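Erythrocyte binding antigen 140 (Plasmodium falciparum, PDB 4GF2) probably binds a receptor on the host erythrocyte surface, the chain here being the part that carries its two Duffy binding domains. Local coordinates at residues A[350-354]-A[416-420]; A[421-427]-A[441-445]. The protein carries 3 engineered substitutions. One frame throughout, in Å; residues are numbered along the deposited sequence.

Interaction 1: residues A[350-354]-A[416-420]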
ATOM      1  N   LEU A 350      -6.062   8.160 -16.627  1.00 38.50           N
ATOM      2  CA  LEU A 350      -5.852   8.391 -15.205  1.00 39.79           C
ATOM      3  C   LEU A 350      -6.817   7.571 -14.354  1.00 39.86           C
ATOM      4  O   LEU A 350      -6.636   7.439 -13.148  1.00 40.65           O
ATOM      5  CB  LEU A 350      -6.019   9.876 -14.889  1.00 42.06           C
ATOM      6  CG  LEU A 350      -5.012  10.807 -15.570  1.00 44.05           C
ATOM      7  CD1 LEU A 350      -5.349  12.253 -15.259  1.00 47.56           C
ATOM      8  CD2 LEU A 350      -3.590  10.481 -15.133  1.00 41.87           C
ATOM      9  N   GLY A 351      -7.847   7.018 -14.982  1.00 38.29           N
ATOM     10  CA  GLY A 351      -8.818   6.213 -14.266  1.00 37.29           C
ATOM     11  C   GLY A 351      -9.627   7.021 -13.272  1.00 37.06           C
ATOM     12  O   GLY A 351      -9.631   8.252 -13.300  1.00 34.84           O
ATOM     13  N   ARG A 352     -10.298   6.310 -12.375  1.00 41.35           N
ATOM     14  CA  ARG A 352     -11.224   6.915 -11.432  1.00 48.66           C
ATOM     15  C   ARG A 352     -10.462   7.526 -10.265  1.00 54.16           C
ATOM     16  O   ARG A 352     -10.463   6.990  -9.155  1.00 54.58           O
ATOM     17  CB  ARG A 352     -12.207   5.855 -10.941  1.00 51.23           C
ATOM     18  CG  ARG A 352     -12.850   5.080 -12.078  1.00 52.64           C
ATOM     19  CD  ARG A 352     -13.548   3.826 -11.599  1.00 56.64           C
ATOM     20  NE  ARG A 352     -13.762   2.883 -12.694  1.00 62.25           N
ATOM     21  CZ  ARG A 352     -14.723   2.994 -13.606  1.00 70.42           C
ATOM     22  NH1 ARG A 352     -15.576   4.012 -13.571  1.00 74.64           N
ATOM     23  NH2 ARG A 352     -14.834   2.082 -14.563  1.00 73.71           N
ATOM     24  N   THR A 353      -9.810   8.655 -10.530  1.00 58.34           N
ATOM     25  CA  THR A 353      -8.970   9.314  -9.535  1.00 59.25           C
ATOM     26  C   THR A 353      -9.792   9.916  -8.396  1.00 60.40           C
ATOM     27  O   THR A 353      -9.271  10.160  -7.310  1.00 61.05           O
ATOM     28  CB  THR A 353      -8.115  10.423 -10.176  1.00 57.15           C
ATOM     29  OG1 THR A 353      -8.967  11.384 -10.809  1.00 58.82           O
ATOM     30  CG2 THR A 353      -7.164   9.838 -11.210  1.00 52.82           C
ATOM     31  N   TYR A 354     -11.078  10.147  -8.646  1.00 59.83           N
ATOM     32  CA  TYR A 354     -11.961  10.734  -7.641  1.00 59.31           C
ATOM     33  C   TYR A 354     -12.256   9.770  -6.493  1.00 60.33           C
ATOM     34  O   TYR A 354     -12.894  10.152  -5.510  1.00 62.71           O
ATOM     35  CB  TYR A 354     -13.275  11.195  -8.282  1.00 58.71           C
ATOM     36  CG  TYR A 354     -14.020  10.103  -9.025  1.00 58.65           C
ATOM     37  CD1 TYR A 354     -14.932   9.280  -8.370  1.00 63.73           C
ATOM     38  CD2 TYR A 354     -13.813   9.899 -10.383  1.00 57.30           C
ATOM     39  CE1 TYR A 354     -15.611   8.283  -9.051  1.00 67.36           C
ATOM     40  CE2 TYR A 354     -14.481   8.904 -11.068  1.00 60.74           C
ATOM     41  CZ  TYR A 354     -15.380   8.101 -10.402  1.00 67.24           C
ATOM     42  OH  TYR A 354     -16.042   7.116 -11.095  1.00 72.98           O
ATOM     43  N   TYR A 416      -9.719  15.242 -13.835  1.00 38.04           N
ATOM     44  CA  TYR A 416      -9.119  14.025 -13.295  1.00 37.46           C
ATOM     45  C   TYR A 416      -7.681  14.233 -12.844  1.00 39.55           C
ATOM     46  O   TYR A 416      -7.255  13.671 -11.834  1.00 40.04           O
ATOM     47  CB  TYR A 416      -9.218  12.885 -14.304  1.00 34.50           C
ATOM     48  CG  TYR A 416     -10.645  12.504 -14.588  1.00 32.48           C
ATOM     49  CD1 TYR A 416     -11.350  11.677 -13.726  1.00 32.45           C
ATOM     50  CD2 TYR A 416     -11.298  12.993 -15.709  1.00 31.05           C
ATOM     51  CE1 TYR A 416     -12.668  11.335 -13.987  1.00 33.63           C
ATOM     52  CE2 TYR A 416     -12.604  12.663 -15.972  1.00 32.36           C
ATOM     53  CZ  TYR A 416     -13.288  11.838 -15.111  1.00 34.17           C
ATOM     54  OH  TYR A 416     -14.591  11.515 -15.397  1.00 36.47           O
ATOM     55  N   GLY A 417      -6.941  15.051 -13.580  1.00 40.54           N
ATOM     56  CA  GLY A 417      -5.613  15.450 -13.151  1.00 39.98           C
ATOM     57  C   GLY A 417      -5.647  16.117 -11.784  1.00 38.43           C
ATOM     58  O   GLY A 417      -4.925  15.717 -10.876  1.00 36.85           O
ATOM     59  N   LYS A 418      -6.497  17.132 -11.640  1.00 38.88           N
ATOM     60  CA  LYS A 418      -6.627  17.867 -10.383  1.00 39.96           C
ATOM     61  C   LYS A 418      -6.890  16.943  -9.206  1.00 38.88           C
ATOM     62  O   LYS A 418      -6.254  17.058  -8.158  1.00 39.18           O
ATOM     63  CB  LYS A 418      -7.767  18.881 -10.465  1.00 44.87           C
ATOM     64  CG  LYS A 418      -7.352  20.288 -10.830  1.00 52.56           C
ATOM     65  CD  LYS A 418      -7.706  21.260  -9.711  1.00 61.87           C
ATOM     66  CE  LYS A 418      -7.921  22.670 -10.238  1.00 70.26           C
ATOM     67  NZ  LYS A 418      -8.264  23.627  -9.149  1.00 75.75           N
ATOM     68  N   LYS A 419      -7.842  16.036  -9.372  1.00 39.09           N
ATOM     69  CA  LYS A 419      -8.188  15.115  -8.296  1.00 41.58           C
ATOM     70  C   LYS A 419      -7.032  14.184  -7.965  1.00 41.37           C
ATOM     71  O   LYS A 419      -6.882  13.754  -6.824  1.00 44.07           O
ATOM     72  CB  LYS A 419      -9.447  14.322  -8.643  1.00 44.36           C
ATOM     73  CG  LYS A 419     -10.688  15.186  -8.586  1.00 48.19           C
ATOM     74  CD  LYS A 419     -11.954  14.371  -8.490  1.00 50.74           C
ATOM     75  CE  LYS A 419     -13.162  15.265  -8.273  1.00 54.33           C
ATOM     76  NZ  LYS A 419     -13.036  16.115  -7.056  1.00 55.56           N
ATOM     77  N   MET A 420      -6.211  13.884  -8.964  1.00 38.80           N
ATOM     78  CA  MET A 420      -5.033  13.067  -8.739  1.00 37.39           C
ATOM     79  C   MET A 420      -4.077  13.821  -7.818  1.00 35.44           C
ATOM     80  O   MET A 420      -3.537  13.259  -6.862  1.00 35.66           O
ATOM     81  CB  MET A 420      -4.356  12.742 -10.071  1.00 40.06           C
ATOM     82  CG  MET A 420      -3.367  11.601  -9.997  1.00 42.76           C
ATOM     83  SD  MET A 420      -4.142  10.074  -9.438  1.00 55.96           S
ATOM     84  CE  MET A 420      -2.711   9.014  -9.249  1.00 74.71           C
TER

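Interaction 2: residues A[421-427]-A[441-445]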
ATOM      1  N   GLU A 421      -3.891  15.104  -8.103  1.00 34.82           N
ATOM      2  CA  GLU A 421      -2.996  15.948  -7.327  1.00 37.10           C
ATOM      3  C   GLU A 421      -3.512  16.131  -5.906  1.00 39.81           C
ATOM      4  O   GLU A 421      -2.769  15.985  -4.935  1.00 41.01           O
ATOM      5  CB  GLU A 421      -2.863  17.313  -8.000  1.00 38.33           C
ATOM      6  CG  GLU A 421      -2.004  18.299  -7.243  1.00 41.05           C
ATOM      7  CD  GLU A 421      -2.026  19.677  -7.868  1.00 42.84           C
ATOM      8  OE1 GLU A 421      -2.510  19.798  -9.011  1.00 41.20           O
ATOM      9  OE2 GLU A 421      -1.563  20.638  -7.216  1.00 45.59           O
ATOM     10  N   GLU A 422      -4.792  16.460  -5.794  1.00 40.61           N
ATOM     11  CA  GLU A 422      -5.396  16.736  -4.500  1.00 42.06           C
ATOM     12  C   GLU A 422      -5.434  15.485  -3.631  1.00 43.04           C
ATOM     13  O   GLU A 422      -5.326  15.563  -2.411  1.00 47.25           O
ATOM     14  CB  GLU A 422      -6.803  17.297  -4.693  1.00 43.42           C
ATOM     15  CG  GLU A 422      -6.819  18.654  -5.381  1.00 48.42           C
ATOM     16  CD  GLU A 422      -8.223  19.109  -5.742  1.00 55.84           C
ATOM     17  OE1 GLU A 422      -9.115  18.240  -5.860  1.00 60.01           O
ATOM     18  OE2 GLU A 422      -8.432  20.333  -5.905  1.00 59.15           O
ATOM     19  N   ASN A 423      -5.570  14.325  -4.259  1.00 38.62           N
ATOM     20  CA  ASN A 423      -5.635  13.087  -3.499  1.00 36.82           C
ATOM     21  C   ASN A 423      -4.271  12.646  -2.993  1.00 40.27           C
ATOM     22  O   ASN A 423      -4.177  11.861  -2.052  1.00 44.64           O
ATOM     23  CB  ASN A 423      -6.317  11.993  -4.315  1.00 33.36           C
ATOM     24  CG  ASN A 423      -7.818  12.140  -4.309  1.00 35.16           C
ATOM     25  OD1 ASN A 423      -8.382  12.709  -3.377  1.00 40.35           O
ATOM     26  ND2 ASN A 423      -8.473  11.637  -5.338  1.00 32.49           N
ATOM     27  N   LEU A 424      -3.214  13.166  -3.604  1.00 38.67           N
ATOM     28  CA  LEU A 424      -1.872  12.969  -3.074  1.00 39.30           C
ATOM     29  C   LEU A 424      -1.649  13.907  -1.894  1.00 39.40           C
ATOM     30  O   LEU A 424      -0.962  13.557  -0.932  1.00 41.07           O
ATOM     31  CB  LEU A 424      -0.818  13.216  -4.146  1.00 40.29           C
ATOM     32  CG  LEU A 424       0.620  13.024  -3.668  1.00 42.91           C
ATOM     33  CD1 LEU A 424       0.773  11.704  -2.927  1.00 44.68           C
ATOM     34  CD2 LEU A 424       1.568  13.077  -4.850  1.00 42.27           C
ATOM     35  N   ASN A 425      -2.234  15.100  -1.968  1.00 38.37           N
ATOM     36  CA  ASN A 425      -2.227  16.011  -0.834  1.00 41.28           C
ATOM     37  C   ASN A 425      -2.892  15.351   0.365  1.00 44.40           C
ATOM     38  O   ASN A 425      -2.436  15.502   1.496  1.00 46.12           O
ATOM     39  CB  ASN A 425      -2.940  17.318  -1.173  1.00 41.66           C
ATOM     40  CG  ASN A 425      -2.168  18.166  -2.169  1.00 42.38           C
ATOM     41  OD1 ASN A 425      -0.982  17.944  -2.412  1.00 44.18           O
ATOM     42  ND2 ASN A 425      -2.841  19.156  -2.740  1.00 41.98           N
ATOM     43  N   LYS A 426      -3.964  14.605   0.112  1.00 45.51           N
ATOM     44  CA  LYS A 426      -4.656  13.887   1.178  1.00 48.77           C
ATOM     45  C   LYS A 426      -3.753  12.838   1.817  1.00 46.21           C
ATOM     46  O   LYS A 426      -3.769  12.657   3.033  1.00 48.41           O
ATOM     47  CB  LYS A 426      -5.931  13.228   0.652  1.00 54.02           C
ATOM     48  CG  LYS A 426      -7.035  14.209   0.317  1.00 63.43           C
ATOM     49  CD  LYS A 426      -8.323  13.494  -0.044  1.00 74.64           C
ATOM     50  CE  LYS A 426      -9.419  14.485  -0.408  1.00 85.81           C
ATOM     51  NZ  LYS A 426     -10.716  13.813  -0.704  1.00 92.69           N
ATOM     52  N   VAL A 427      -2.966  12.145   1.002  1.00 42.96           N
ATOM     53  CA  VAL A 427      -2.000  11.188   1.529  1.00 44.13           C
ATOM     54  C   VAL A 427      -1.079  11.883   2.523  1.00 49.38           C
ATOM     55  O   VAL A 427      -0.695  11.304   3.543  1.00 52.26           O
ATOM     56  CB  VAL A 427      -1.159  10.554   0.414  1.00 40.93           C
ATOM     57  CG1 VAL A 427      -0.011   9.747   1.004  1.00 40.58           C
ATOM     58  CG2 VAL A 427      -2.034   9.680  -0.472  1.00 40.45           C
ATOM     59  N   PHE A 441       6.050  18.277  -0.845  1.00 55.85           N
ATOM     60  CA  PHE A 441       5.736  16.895  -0.515  1.00 52.60           C
ATOM     61  C   PHE A 441       5.506  16.084  -1.784  1.00 50.44           C
ATOM     62  O   PHE A 441       6.112  15.032  -1.982  1.00 51.85           O
ATOM     63  CB  PHE A 441       4.500  16.810   0.375  1.00 49.97           C
ATOM     64  CG  PHE A 441       4.040  15.404   0.625  1.00 49.25           C
ATOM     65  CD1 PHE A 441       4.519  14.686   1.708  1.00 51.45           C
ATOM     66  CD2 PHE A 441       3.139  14.794  -0.229  1.00 47.10           C
ATOM     67  CE1 PHE A 441       4.099  13.389   1.939  1.00 51.73           C
ATOM     68  CE2 PHE A 441       2.713  13.495  -0.004  1.00 47.51           C
ATOM     69  CZ  PHE A 441       3.195  12.792   1.080  1.00 49.92           C
ATOM     70  N   ARG A 442       4.624  16.575  -2.642  1.00 47.00           N
ATOM     71  CA  ARG A 442       4.328  15.890  -3.891  1.00 43.98           C
ATOM     72  C   ARG A 442       5.611  15.692  -4.698  1.00 47.07           C
ATOM     73  O   ARG A 442       5.876  14.603  -5.203  1.00 46.65           O
ATOM     74  CB  ARG A 442       3.296  16.672  -4.704  1.00 40.30           C
ATOM     75  CG  ARG A 442       1.918  16.746  -4.053  1.00 38.54           C
ATOM     76  CD  ARG A 442       0.872  17.255  -5.034  1.00 37.90           C
ATOM     77  NE  ARG A 442       1.319  18.476  -5.698  1.00 40.13           N
ATOM     78  CZ  ARG A 442       1.121  19.705  -5.235  1.00 43.24           C
ATOM     79  NH1 ARG A 442       0.466  19.905  -4.096  1.00 41.94           N
ATOM     80  NH2 ARG A 442       1.580  20.744  -5.918  1.00 47.47           N
ATOM     81  N   GLU A 443       6.415  16.746  -4.797  1.00 50.82           N
ATOM     82  CA  GLU A 443       7.655  16.685  -5.560  1.00 53.20           C
ATOM     83  C   GLU A 443       8.570  15.586  -5.026  1.00 53.83           C
ATOM     84  O   GLU A 443       9.149  14.822  -5.798  1.00 53.81           O
ATOM     85  CB  GLU A 443       8.365  18.041  -5.543  1.00 56.91           C
ATOM     86  CG  GLU A 443       7.678  19.097  -6.402  1.00 57.59           C
ATOM     87  CD  GLU A 443       8.420  20.422  -6.415  1.00 63.07           C
ATOM     88  OE1 GLU A 443       9.389  20.574  -5.645  1.00 68.44           O
ATOM     89  OE2 GLU A 443       8.032  21.312  -7.202  1.00 62.59           O
ATOM     90  N   LYS A 444       8.689  15.499  -3.705  1.00 54.44           N
ATOM     91  CA  LYS A 444       9.499  14.456  -3.085  1.00 55.16           C
ATOM     92  C   LYS A 444       8.876  13.083  -3.309  1.00 51.78           C
ATOM     93  O   LYS A 444       9.581  12.094  -3.508  1.00 54.84           O
ATOM     94  CB  LYS A 444       9.664  14.716  -1.588  1.00 57.91           C
ATOM     95  CG  LYS A 444      10.570  15.890  -1.262  1.00 64.00           C
ATOM     96  CD  LYS A 444      10.661  16.114   0.240  1.00 70.01           C
ATOM     97  CE  LYS A 444      11.625  17.238   0.585  1.00 78.18           C
ATOM     98  NZ  LYS A 444      11.696  17.467   2.052  1.00 82.78           N
ATOM     99  N   TRP A 445       7.549  13.026  -3.281  1.00 46.82           N
ATOM    100  CA  TRP A 445       6.849  11.763  -3.452  1.00 46.44           C
ATOM    101  C   TRP A 445       7.089  11.210  -4.851  1.00 46.04           C
ATOM    102  O   TRP A 445       7.307  10.011  -5.024  1.00 47.16           O
ATOM    103  CB  TRP A 445       5.353  11.945  -3.210  1.00 45.54           C
ATOM    104  CG  TRP A 445       4.620  10.652  -3.103  1.00 44.90           C
ATOM    105  CD1 TRP A 445       4.377   9.944  -1.966  1.00 46.43           C
ATOM    106  CD2 TRP A 445       4.040   9.904  -4.175  1.00 42.48           C
ATOM    107  NE1 TRP A 445       3.675   8.801  -2.262  1.00 45.10           N
ATOM    108  CE2 TRP A 445       3.455   8.753  -3.613  1.00 43.10           C
ATOM    109  CE3 TRP A 445       3.957  10.094  -5.557  1.00 40.85           C
ATOM    110  CZ2 TRP A 445       2.799   7.794  -4.382  1.00 42.62           C
ATOM    111  CZ3 TRP A 445       3.303   9.143  -6.320  1.00 40.28           C
ATOM    112  CH2 TRP A 445       2.733   8.008  -5.730  1.00 41.30           C
TER

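Interaction 1: residues A[350-354]-A[416-420]
The rings of Y354 and Y416 run side by side and point the same way, meeting at their edges with CD2 of Y354 4.0 Å from CE1 of Y416. The edge of the Y416 ring, in its plane, also receives T353 OG1, while the carbonyl oxygen of G351 approaches CD1 obliquely. Inward from the rings, T353 OG1 donates a hydrogen bond of 3.0 Å to the backbone O of Y416. It arrives in the carbonyl plane, on a lone pair, at a C=O...O angle of 115°. The same oxygen accepts the helical bond from M420 N, so two donors grip it. With OG1 set between backbone N and carbonyl carbon (chi1 58°), the hydroxyl turns to the helix, and CG2 is left to rest 3.5 Å from M420 SD, the two side chains crossing at about a right angle. L350 closes the inner end: its CD1 lies 3.6 Å from G417 N and also touches CB of Y416, at a point where G417 contributes backbone alone. On the outer side K419 lays its aliphatic chain against the base of Y354, K419 CD 3.4 Å from Y354 CB, before the lysine's end leads away. The loop follows helix 343-346 and precedes helix 361-382 in the second Duffy binding domain, and it packs on the first turns of helix 415-427. L350 and M420 extend the apolar layer to L402, I405 and I406 of helix 388-407. H367 of helix 361-382 touches T353 and M420 and hydrogen-bonds L350 O, so the loop is held between helix 415-427 and these two neighbouring helices.

Interaction 2: residues A[421-427]-A[441-445]
L424 fills the angle between F441, R442 and W445, where helices 415-427 and 435-457 cross nearly perpendicularly, their local axes 93° apart and 10.3 Å at closest approach. Its CD1 sits 3.9 Å from the centroid of the five-membered ring of W445, over the face, in a CH-pi contact, and also touches CE2 of F441. With chi1 at -180°, L424 carries its CG opposite the backbone N and both methyls reach helix 435-457; CD2 meets CE3 of W445 and CG of R442. V427 CG1 reaches the F441 ring edge at CZ, 4.4 Å away. Outward, the R442 chain bends at chi3 and turns its guanidinium to N425 and E421. NH1 donates to OD1 of N425 (3.0 Å, N-H...O 164°), nearly in the guanidinium plane and on an amide lone pair. E421 OE2 lies instead over the guanidinium face, 3.4 Å from NH2, so this salt bridge is purely electrostatic; OE1 pairs with K413. NH2 itself hydrogen-bonds K407 O. The directed bond to N425 and the bond to K407 thus fix the guanidinium's rotation, while E421, shared between two cations, probably balances the charge of this largely buried arginine.

Both interactions use helix 415-427 of the second Duffy binding domain, one after the other along the helix: its first turns receive the loop in interaction 1, and its later turns cross helix 435-457 in interaction 2. Their centres are about 13 Å apart, and they touch where T353 O lies beside N423 ND2. Interaction 1 is mostly buried, with two exposed tyrosines along its outer side; no ion pair joins its two segments, which rely on one hydroxyl-to-carbonyl bond and small apolar contacts. Interaction 2, partly buried, joins helix to helix and adds a charged network to an aromatic-aliphatic centre. I406 of helix 388-407 is common to both, touching M420, L424 and W445.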